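Local coordinates for putative CRISPR-associated endoribonuclease-like protein Cas6 (Pyrococcus furiosus, PDB 3UFC) that binds CRISPR RNA and probably takes part in CRISPR-based adaptive immunity against viruses and other mobile genetic elements, at residues Y51-K61 against I72-S83; I18-L26 against P192-S200. All coordinates share one frame; numbering follows the deposited sequence.

Interaction 1: residues Y51-K61 against I72-S83; sequences YWTFSRIIIRK and ILSDDISLYISS
Tyr51 opens the contact through its carbonyl, whose O lies 2.8 Å from Ser83 OG; the hydroxyl donates in the carbonyl plane. Trp52 runs alongside Ile81, whose CG2 meets the edge of the indole in its plane, 3.9 Å from CE3. Thr53 and Ser82 then form an antiparallel hydrogen-bonded pair, and Phe54 with Ile81 the next, non-hydrogen-bonded one, Phe54 CB resting on Ile81 CG1.

Ser55 interrupts the ladder. Its N still bonds Tyr80 O, but Tyr80 N binds the hydroxyl (OG, 3.0 Å, 165° at the hydrogen), not the carbonyl. With chi1 at 73°, OG sits between backbone N and carbonyl carbon, from where it also donates to Arg56 O at 2.8 Å. Beyond this the register slips by one residue, and Ile58 pairs with Ser78. Ile58 CG1 approaches the Tyr80 ring at its edge, 3.7 Å from CE1. Ile59 lies alongside Ile77, and Ile59 CD1 meets Ile72 CG1, those two side chains crossing at about a right angle.

Arg60 N donates to Asp76 O in a nearly straight hydrogen bond. Arg60 NE stays 4.4 Å from Asp76 OD2, beyond a salt bridge. Lys61 O finally accepts from Leu73 N.

Main-chain bonds thus hold both ladders, Ser55 OG gives Tyr80 N a partner where regular pairing stops, and Asp76 OD1 pairs with Lys8 rather than Arg60.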
loop_
_atom_site.group_PDB
_atom_site.type_symbol
_atom_site.label_atom_id
_atom_site.label_comp_id
_atom_site.label_asym_id
_atom_site.label_seq_id
_atom_site.Cartn_x
_atom_site.Cartn_y
_atom_site.Cartn_z
ATOM N N TYR A 51 -1.758 -10.011 0.588
ATOM C CA TYR A 51 -3.131 -10.329 0.214
ATOM C C TYR A 51 -3.963 -9.056 0.157
ATOM O O TYR A 51 -5.151 -9.094 -0.164
ATOM C CB TYR A 51 -3.765 -11.291 1.224
ATOM C CG TYR A 51 -3.336 -12.731 1.065
ATOM C CD1 TYR A 51 -2.068 -13.158 1.463
ATOM C CD2 TYR A 51 -4.205 -13.669 0.517
ATOM C CE1 TYR A 51 -1.681 -14.497 1.317
ATOM C CE2 TYR A 51 -3.831 -14.999 0.366
ATOM C CZ TYR A 51 -2.573 -15.406 0.768
ATOM O OH TYR A 51 -2.222 -16.725 0.616
ATOM N N TRP A 52 -3.334 -7.929 0.474
ATOM C CA TRP A 52 -4.018 -6.641 0.455
ATOM C C TRP A 52 -2.980 -5.534 0.502
ATOM O O TRP A 52 -1.779 -5.801 0.611
ATOM C CB TRP A 52 -4.954 -6.512 1.666
ATOM C CG TRP A 52 -4.230 -6.506 2.995
ATOM C CD1 TRP A 52 -3.418 -7.490 3.491
ATOM C CD2 TRP A 52 -4.260 -5.472 3.991
ATOM N NE1 TRP A 52 -2.943 -7.132 4.735
ATOM C CE2 TRP A 52 -3.444 -5.900 5.066
ATOM C CE3 TRP A 52 -4.897 -4.225 4.081
ATOM C CZ2 TRP A 52 -3.249 -5.124 6.217
ATOM C CZ3 TRP A 52 -4.702 -3.452 5.227
ATOM C CH2 TRP A 52 -3.882 -3.909 6.279
ATOM N N THR A 53 -3.444 -4.293 0.429
ATOM C CA THR A 53 -2.555 -3.142 0.485
ATOM C C THR A 53 -3.305 -1.947 1.051
ATOM O O THR A 53 -4.533 -1.970 1.156
ATOM C CB THR A 53 -2.037 -2.758 -0.928
ATOM O OG1 THR A 53 -1.184 -1.616 -0.828
ATOM C CG2 THR A 53 -3.193 -2.406 -1.859
ATOM N N PHE A 54 -2.561 -0.925 1.451
ATOM C CA PHE A 54 -3.177 0.304 1.917
ATOM C C PHE A 54 -2.255 1.466 1.603
ATOM O O PHE A 54 -1.048 1.293 1.428
ATOM C CB PHE A 54 -3.585 0.255 3.409
ATOM C CG PHE A 54 -2.442 0.154 4.397
ATOM C CD1 PHE A 54 -2.003 -1.087 4.851
ATOM C CD2 PHE A 54 -1.894 1.304 4.964
ATOM C CE1 PHE A 54 -1.038 -1.185 5.868
ATOM C CE2 PHE A 54 -0.928 1.222 5.981
ATOM C CZ PHE A 54 -0.503 -0.027 6.433
ATOM N N SER A 55 -2.844 2.647 1.484
ATOM C CA SER A 55 -2.104 3.850 1.145
ATOM C C SER A 55 -1.478 4.520 2.354
ATOM O O SER A 55 -1.640 4.086 3.494
ATOM C CB SER A 55 -3.044 4.863 0.503
ATOM O OG SER A 55 -3.902 5.423 1.497
ATOM N N ARG A 56 -0.749 5.589 2.077
ATOM C CA ARG A 56 -0.173 6.391 3.133
ATOM C C ARG A 56 -1.371 7.272 3.517
ATOM O O ARG A 56 -2.355 7.352 2.771
ATOM C CB ARG A 56 0.974 7.242 2.582
ATOM C CG ARG A 56 2.272 6.457 2.336
ATOM C CD ARG A 56 3.049 6.254 3.632
ATOM N NE ARG A 56 3.595 7.517 4.115
ATOM C CZ ARG A 56 4.123 7.705 5.319
ATOM N NH1 ARG A 56 4.187 6.704 6.185
ATOM N NH2 ARG A 56 4.569 8.905 5.663
ATOM N N ILE A 57 -1.317 7.908 4.678
ATOM C CA ILE A 57 -2.422 8.768 5.078
ATOM C C ILE A 57 -2.373 9.978 4.140
ATOM O O ILE A 57 -1.371 10.690 4.088
ATOM C CB ILE A 57 -2.273 9.207 6.559
ATOM C CG1 ILE A 57 -2.364 7.979 7.473
ATOM C CG2 ILE A 57 -3.360 10.210 6.924
ATOM C CD1 ILE A 57 -2.061 8.265 8.945
ATOM N N ILE A 58 -3.443 10.187 3.379
ATOM C CA ILE A 58 -3.509 11.296 2.429
ATOM C C ILE A 58 -4.141 12.524 3.085
ATOM O O ILE A 58 -5.326 12.530 3.413
ATOM C CB ILE A 58 -4.326 10.897 1.175
ATOM C CG1 ILE A 58 -3.763 9.598 0.584
ATOM C CG2 ILE A 58 -4.276 12.010 0.132
ATOM C CD1 ILE A 58 -2.327 9.703 0.133
ATOM N N ILE A 59 -3.330 13.559 3.265
ATOM C CA ILE A 59 -3.758 14.801 3.899
ATOM C C ILE A 59 -3.813 15.943 2.878
ATOM O O ILE A 59 -2.797 16.317 2.296
ATOM C CB ILE A 59 -2.781 15.153 5.036
ATOM C CG1 ILE A 59 -2.668 13.958 5.990
ATOM C CG2 ILE A 59 -3.262 16.384 5.784
ATOM C CD1 ILE A 59 -1.478 14.004 6.916
ATOM N N ARG A 60 -5.007 16.491 2.666
ATOM C CA ARG A 60 -5.203 17.571 1.696
ATOM C C ARG A 60 -4.259 18.759 1.891
ATOM O O ARG A 60 -3.669 19.253 0.929
ATOM C CB ARG A 60 -6.653 18.058 1.738
ATOM C CG ARG A 60 -6.970 19.145 0.718
ATOM C CD ARG A 60 -8.390 19.657 0.886
ATOM N NE ARG A 60 -8.662 20.810 0.033
ATOM C CZ ARG A 60 -9.800 21.500 0.049
ATOM N NH1 ARG A 60 -10.776 21.151 0.876
ATOM N NH2 ARG A 60 -9.959 22.542 -0.757
ATOM N N LYS A 61 -4.127 19.222 3.130
ATOM C CA LYS A 61 -3.247 20.344 3.433
ATOM C C LYS A 61 -2.317 19.950 4.573
ATOM O O LYS A 61 -2.746 19.783 5.716
ATOM C CB LYS A 61 -4.064 21.579 3.815
ATOM C CG LYS A 61 -3.267 22.870 3.756
ATOM C CD LYS A 61 -4.160 24.084 3.955
ATOM C CE LYS A 61 -3.402 25.368 3.658
ATOM N NZ LYS A 61 -2.911 25.390 2.248
ATOM N N ILE A 72 -0.692 18.393 10.278
ATOM C CA ILE A 72 -1.999 18.365 9.629
ATOM C C ILE A 72 -2.680 19.730 9.694
ATOM O O ILE A 72 -2.997 20.221 10.776
ATOM C CB ILE A 72 -2.903 17.314 10.301
ATOM C CG1 ILE A 72 -2.262 15.932 10.163
ATOM C CG2 ILE A 72 -4.292 17.337 9.675
ATOM C CD1 ILE A 72 -2.949 14.849 10.953
ATOM N N LEU A 73 -2.907 20.335 8.532
ATOM C CA LEU A 73 -3.541 21.646 8.459
ATOM C C LEU A 73 -4.950 21.560 7.880
ATOM O O LEU A 73 -5.471 22.545 7.355
ATOM C CB LEU A 73 -2.701 22.588 7.592
ATOM C CG LEU A 73 -1.230 22.791 7.969
ATOM C CD1 LEU A 73 -0.565 23.664 6.921
ATOM C CD2 LEU A 73 -1.121 23.424 9.345
ATOM N N SER A 74 -5.565 20.385 7.976
ATOM C CA SER A 74 -6.909 20.190 7.447
ATOM C C SER A 74 -7.588 18.950 8.016
ATOM O O SER A 74 -6.922 18.004 8.434
ATOM C CB SER A 74 -6.850 20.075 5.923
ATOM O OG SER A 74 -8.107 19.694 5.390
ATOM N N ASP A 75 -8.918 18.963 8.023
ATOM C CA ASP A 75 -9.701 17.835 8.519
ATOM C C ASP A 75 -9.996 16.855 7.389
ATOM O O ASP A 75 -10.596 15.809 7.608
ATOM C CB ASP A 75 -11.018 18.329 9.125
ATOM C CG ASP A 75 -10.845 18.876 10.525
ATOM O OD1 ASP A 75 -11.709 19.659 10.968
ATOM O OD2 ASP A 75 -9.853 18.512 11.191
ATOM N N ASP A 76 -9.578 17.210 6.179
ATOM C CA ASP A 76 -9.791 16.365 5.008
ATOM C C ASP A 76 -8.624 15.377 4.927
ATOM O O ASP A 76 -7.598 15.643 4.290
ATOM C CB ASP A 76 -9.862 17.242 3.755
ATOM C CG ASP A 76 -10.193 16.457 2.507
ATOM O OD1 ASP A 76 -11.051 15.552 2.577
ATOM O OD2 ASP A 76 -9.605 16.760 1.448
ATOM N N ILE A 77 -8.798 14.241 5.596
ATOM C CA ILE A 77 -7.779 13.200 5.669
ATOM C C ILE A 77 -8.355 11.852 5.269
ATOM O O ILE A 77 -9.386 11.436 5.789
ATOM C CB ILE A 77 -7.238 13.078 7.108
ATOM C CG1 ILE A 77 -6.673 14.422 7.566
ATOM C CG2 ILE A 77 -6.181 11.991 7.181
ATOM C CD1 ILE A 77 -6.300 14.455 9.035
ATOM N N SER A 78 -7.674 11.157 4.366
ATOM C CA SER A 78 -8.151 9.860 3.906
ATOM C C SER A 78 -7.106 8.752 3.944
ATOM O O SER A 78 -5.913 8.996 3.780
ATOM C CB SER A 78 -8.683 9.983 2.475
ATOM O OG SER A 78 -9.830 10.815 2.416
ATOM N N LEU A 79 -7.585 7.534 4.170
ATOM C CA LEU A 79 -6.755 6.337 4.185
ATOM C C LEU A 79 -7.454 5.369 3.232
ATOM O O LEU A 79 -8.628 5.037 3.432
ATOM C CB LEU A 79 -6.705 5.717 5.584
ATOM C CG LEU A 79 -6.072 4.323 5.660
ATOM C CD1 LEU A 79 -4.593 4.392 5.264
ATOM C CD2 LEU A 79 -6.218 3.769 7.073
ATOM N N TYR A 80 -6.754 4.932 2.189
ATOM C CA TYR A 80 -7.353 3.995 1.243
ATOM C C TYR A 80 -6.841 2.582 1.484
ATOM O O TYR A 80 -5.670 2.373 1.804
ATOM C CB TYR A 80 -7.062 4.423 -0.197
ATOM C CG TYR A 80 -7.499 5.839 -0.498
ATOM C CD1 TYR A 80 -6.653 6.914 -0.251
ATOM C CD2 TYR A 80 -8.778 6.104 -0.996
ATOM C CE1 TYR A 80 -7.062 8.221 -0.488
ATOM C CE2 TYR A 80 -9.200 7.410 -1.237
ATOM C CZ TYR A 80 -8.336 8.461 -0.981
ATOM O OH TYR A 80 -8.736 9.752 -1.215
ATOM N N ILE A 81 -7.733 1.613 1.337
ATOM C CA ILE A 81 -7.390 0.218 1.542
ATOM C C ILE A 81 -7.982 -0.582 0.389
ATOM O O ILE A 81 -9.058 -0.244 -0.119
ATOM C CB ILE A 81 -7.978 -0.294 2.873
ATOM C CG1 ILE A 81 -7.406 0.520 4.038
ATOM C CG2 ILE A 81 -7.683 -1.771 3.037
ATOM C CD1 ILE A 81 -7.947 0.110 5.398
ATOM N N SER A 82 -7.279 -1.628 -0.038
ATOM C CA SER A 82 -7.771 -2.451 -1.131
ATOM C C SER A 82 -7.318 -3.894 -1.030
ATOM O O SER A 82 -6.295 -4.197 -0.406
ATOM C CB SER A 82 -7.322 -1.876 -2.477
ATOM O OG SER A 82 -7.667 -2.759 -3.534
ATOM N N SER A 83 -8.094 -4.781 -1.650
ATOM C CA SER A 83 -7.777 -6.200 -1.673
ATOM C C SER A 83 -8.614 -6.905 -2.725
ATOM O O SER A 83 -9.744 -6.492 -3.005
ATOM C CB SER A 83 -8.043 -6.840 -0.315
ATOM O OG SER A 83 -7.823 -8.239 -0.390
#

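Interaction 2: residues I18-L26 against P192-S200; sequences IPFNYNYEL and PTRLIVKDS
Asn21 and Tyr24 meet Ile196 and Lys198 in a mixed contact, part polar, part apolar and part water-mediated, where the loop entering helix 23-37 lies against the end of strand 183-197. The evidence for direct polar contact is a single bond, Ile196 N to Asn21 OD1, 2.8 Å long and almost straight at the hydrogen (176°). The donor nevertheless stands 56° out of the amide's carbonyl plane, above it and off any lone pair. Asn21 CG lies beside its own backbone N, and this amide carbon packs 3.6 Å from Ile196 CB. One water donates both to Asn21 OD1 and to Arg194 O, so two donors grip the amide oxygen.

A second water makes four bonds: it accepts from Tyr24 N and Lys198 N and donates to Asn21 O and Ile196 O, the last 2.9 Å away. Through it, an N-H of the first helical turn is satisfied together with Ile196 O near the strand end and Lys198 N in the turn that follows. Cas6 proteins are built from two ferredoxin-like domains, and this contact is consistent with a junction between them, residues 18-26 belonging to the N-terminal family region and 192-200 to the C-terminal one. The strand here turns tightly into strand 200-213, with Val197 N bonded to Ser200 O.

Lys198 runs alongside Tyr24 in the same direction, its chain fully extended. Its CB lies over one ring face, 4.0 Å from the centroid and 22° off the ring normal, a CH-pi contact; CD continues to 4.0 Å from Tyr24 CZ. On the buried side Leu195 CD1 touches Asn23 OD1 at 3.8 Å, while Asn23 OD1 accepts from Arg56 NH1 and Asn23 ND2 bonds Leu232 O.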
loop_
_atom_site.group_PDB
_atom_site.type_symbol
_atom_site.label_atom_id
_atom_site.label_comp_id
_atom_site.label_asym_id
_atom_site.label_seq_id
_atom_site.Cartn_x
_atom_site.Cartn_y
_atom_site.Cartn_z
ATOM N N ILE A 18 1.903 14.411 13.224
ATOM C CA ILE A 18 2.074 12.966 13.310
ATOM C C ILE A 18 3.468 12.598 12.816
ATOM O O ILE A 18 4.039 13.288 11.974
ATOM C CB ILE A 18 1.045 12.204 12.433
ATOM C CG1 ILE A 18 1.249 12.559 10.957
ATOM C CG2 ILE A 18 -0.365 12.530 12.885
ATOM C CD1 ILE A 18 0.369 11.762 9.993
ATOM N N PRO A 19 4.037 11.509 13.344
ATOM C CA PRO A 19 5.374 11.103 12.899
ATOM C C PRO A 19 5.304 10.633 11.446
ATOM O O PRO A 19 4.232 10.247 10.970
ATOM C CB PRO A 19 5.730 9.980 13.870
ATOM C CG PRO A 19 4.388 9.384 14.203
ATOM C CD PRO A 19 3.526 10.611 14.393
ATOM N N PHE A 20 6.429 10.675 10.737
ATOM C CA PHE A 20 6.449 10.242 9.341
ATOM C C PHE A 20 6.332 8.724 9.194
ATOM O O PHE A 20 5.672 8.234 8.280
ATOM C CB PHE A 20 7.752 10.638 8.627
ATOM C CG PHE A 20 8.108 12.092 8.713
ATOM C CD1 PHE A 20 9.005 12.545 9.680
ATOM C CD2 PHE A 20 7.619 12.998 7.777
ATOM C CE1 PHE A 20 9.420 13.877 9.709
ATOM C CE2 PHE A 20 8.026 14.335 7.797
ATOM C CZ PHE A 20 8.929 14.773 8.763
ATOM N N ASN A 21 6.989 7.990 10.091
ATOM C CA ASN A 21 7.040 6.525 10.033
ATOM C C ASN A 21 5.987 5.778 10.849
ATOM O O ASN A 21 6.317 5.097 11.820
ATOM C CB ASN A 21 8.437 6.075 10.474
ATOM C CG ASN A 21 9.539 6.880 9.811
ATOM O OD1 ASN A 21 9.770 6.769 8.608
ATOM N ND2 ASN A 21 10.218 7.712 10.595
ATOM N N TYR A 22 4.729 5.865 10.428
ATOM C CA TYR A 22 3.638 5.219 11.155
ATOM C C TYR A 22 3.149 3.901 10.560
ATOM O O TYR A 22 2.232 3.280 11.100
ATOM C CB TYR A 22 2.456 6.192 11.247
ATOM C CG TYR A 22 2.024 6.711 9.895
ATOM C CD1 TYR A 22 1.317 5.899 9.004
ATOM C CD2 TYR A 22 2.380 7.989 9.478
ATOM C CE1 TYR A 22 0.979 6.354 7.726
ATOM C CE2 TYR A 22 2.048 8.451 8.208
ATOM C CZ TYR A 22 1.351 7.632 7.337
ATOM O OH TYR A 22 1.052 8.089 6.073
ATOM N N ASN A 23 3.757 3.463 9.463
ATOM C CA ASN A 23 3.304 2.236 8.809
ATOM C C ASN A 23 3.043 1.015 9.679
ATOM O O ASN A 23 1.949 0.459 9.644
ATOM C CB ASN A 23 4.248 1.855 7.671
ATOM C CG ASN A 23 4.049 2.722 6.453
ATOM O OD1 ASN A 23 4.459 3.881 6.429
ATOM N ND2 ASN A 23 3.388 2.172 5.436
ATOM N N TYR A 24 4.023 0.588 10.466
ATOM C CA TYR A 24 3.811 -0.601 11.283
ATOM C C TYR A 24 2.719 -0.420 12.331
ATOM O O TYR A 24 1.963 -1.353 12.609
ATOM C CB TYR A 24 5.108 -1.031 11.974
ATOM C CG TYR A 24 5.008 -2.411 12.572
ATOM C CD1 TYR A 24 4.886 -3.534 11.755
ATOM C CD2 TYR A 24 5.019 -2.598 13.951
ATOM C CE1 TYR A 24 4.777 -4.812 12.297
ATOM C CE2 TYR A 24 4.912 -3.876 14.505
ATOM C CZ TYR A 24 4.792 -4.975 13.671
ATOM O OH TYR A 24 4.694 -6.239 14.210
ATOM N N GLU A 25 2.641 0.771 12.916
ATOM C CA GLU A 25 1.627 1.054 13.928
ATOM C C GLU A 25 0.225 1.027 13.310
ATOM O O GLU A 25 -0.710 0.480 13.892
ATOM C CB GLU A 25 1.884 2.421 14.571
ATOM C CG GLU A 25 0.955 2.714 15.742
ATOM C CD GLU A 25 1.251 4.037 16.430
ATOM O OE1 GLU A 25 0.638 4.297 17.488
ATOM O OE2 GLU A 25 2.085 4.815 15.916
ATOM N N LEU A 26 0.090 1.619 12.127
ATOM C CA LEU A 26 -1.196 1.650 11.425
ATOM C C LEU A 26 -1.586 0.227 11.015
ATOM O O LEU A 26 -2.710 -0.222 11.246
ATOM C CB LEU A 26 -1.091 2.558 10.194
ATOM C CG LEU A 26 -2.328 2.700 9.304
ATOM C CD1 LEU A 26 -3.558 3.030 10.153
ATOM C CD2 LEU A 26 -2.074 3.798 8.273
ATOM N N PRO A 192 12.051 9.270 -4.977
ATOM C CA PRO A 192 12.397 8.237 -3.999
ATOM C C PRO A 192 11.851 8.557 -2.619
ATOM O O PRO A 192 11.604 9.718 -2.294
ATOM C CB PRO A 192 13.920 8.243 -4.023
ATOM C CG PRO A 192 14.219 9.694 -4.227
ATOM C CD PRO A 192 13.242 10.067 -5.328
ATOM N N THR A 193 11.663 7.522 -1.810
ATOM C CA THR A 193 11.155 7.716 -0.464
ATOM C C THR A 193 11.853 6.753 0.484
ATOM O O THR A 193 12.369 5.716 0.067
ATOM C CB THR A 193 9.636 7.473 -0.397
ATOM O OG1 THR A 193 9.137 7.946 0.861
ATOM C CG2 THR A 193 9.326 5.989 -0.527
ATOM N N ARG A 194 11.866 7.105 1.762
ATOM C CA ARG A 194 12.499 6.282 2.777
ATOM C C ARG A 194 11.609 6.303 4.011
ATOM O O ARG A 194 11.280 7.366 4.524
ATOM C CB ARG A 194 13.884 6.846 3.119
ATOM C CG ARG A 194 14.679 5.979 4.076
ATOM C CD ARG A 194 16.037 6.585 4.384
ATOM N NE ARG A 194 15.932 7.832 5.138
ATOM C CZ ARG A 194 16.971 8.468 5.673
ATOM N NH1 ARG A 194 18.193 7.971 5.537
ATOM N NH2 ARG A 194 16.790 9.597 6.348
ATOM N N LEU A 195 11.224 5.127 4.483
ATOM C CA LEU A 195 10.352 5.029 5.639
ATOM C C LEU A 195 10.784 3.931 6.590
ATOM O O LEU A 195 11.183 2.847 6.166
ATOM C CB LEU A 195 8.914 4.741 5.189
ATOM C CG LEU A 195 8.202 5.797 4.338
ATOM C CD1 LEU A 195 6.881 5.228 3.828
ATOM C CD2 LEU A 195 7.966 7.064 5.172
ATOM N N ILE A 196 10.693 4.210 7.884
ATOM C CA ILE A 196 11.032 3.205 8.874
ATOM C C ILE A 196 9.776 2.376 9.086
ATOM O O ILE A 196 8.719 2.912 9.415
ATOM C CB ILE A 196 11.446 3.836 10.219
ATOM C CG1 ILE A 196 12.843 4.446 10.090
ATOM C CG2 ILE A 196 11.397 2.783 11.326
ATOM C CD1 ILE A 196 13.321 5.159 11.339
ATOM N N VAL A 197 9.891 1.073 8.868
ATOM C CA VAL A 197 8.767 0.169 9.056
ATOM C C VAL A 197 9.155 -0.736 10.211
ATOM O O VAL A 197 9.958 -1.659 10.050
ATOM C CB VAL A 197 8.504 -0.671 7.796
ATOM C CG1 VAL A 197 7.306 -1.590 8.022
ATOM C CG2 VAL A 197 8.260 0.254 6.610
ATOM N N LYS A 198 8.589 -0.443 11.374
ATOM C CA LYS A 198 8.869 -1.178 12.597
ATOM C C LYS A 198 10.291 -0.873 13.086
ATOM O O LYS A 198 10.491 0.023 13.904
ATOM C CB LYS A 198 8.712 -2.687 12.394
ATOM C CG LYS A 198 8.903 -3.469 13.690
ATOM C CD LYS A 198 8.822 -4.969 13.484
ATOM C CE LYS A 198 8.958 -5.700 14.814
ATOM N NZ LYS A 198 8.933 -7.175 14.641
ATOM N N ASP A 199 11.275 -1.597 12.564
ATOM C CA ASP A 199 12.655 -1.396 12.995
ATOM C C ASP A 199 13.665 -1.220 11.865
ATOM O O ASP A 199 14.863 -1.079 12.121
ATOM C CB ASP A 199 13.075 -2.574 13.872
ATOM C CG ASP A 199 12.824 -3.912 13.200
ATOM O OD1 ASP A 199 12.808 -4.942 13.905
ATOM O OD2 ASP A 199 12.645 -3.933 11.963
ATOM N N SER A 200 13.193 -1.217 10.621
ATOM C CA SER A 200 14.098 -1.069 9.486
ATOM C C SER A 200 13.597 -0.110 8.411
ATOM O O SER A 200 12.389 0.030 8.191
ATOM C CB SER A 200 14.353 -2.436 8.849
ATOM O OG SER A 200 14.766 -3.379 9.822
HETATM O O HOH W 1 6.646 1.885 11.155
HETATM O O HOH W 2 11.954 8.168 7.061
#

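How the interactions relate
The two contacts lie about 14 Å apart, centre to centre, and follow the chain order 18-26, 51-61, 72-83, 192-200, so both segments of interaction 1 fall between those of interaction 2. Interaction 1 joins two neighbouring strands within the five-stranded sheet; interaction 2 links the loop and first turn of helix 23-37 to an outermost strand of the four-stranded sheet. They touch directly. Tyr22 OH lies 2.8 Å from Ile57 N, a probable hydrogen bond at the break in strand 53-59, and Phe54 CE2 packs 3.6 Å from Leu26 CD2. The loop and first helical turn thus contact both the interrupted edge strand of one sheet and the edge of the other.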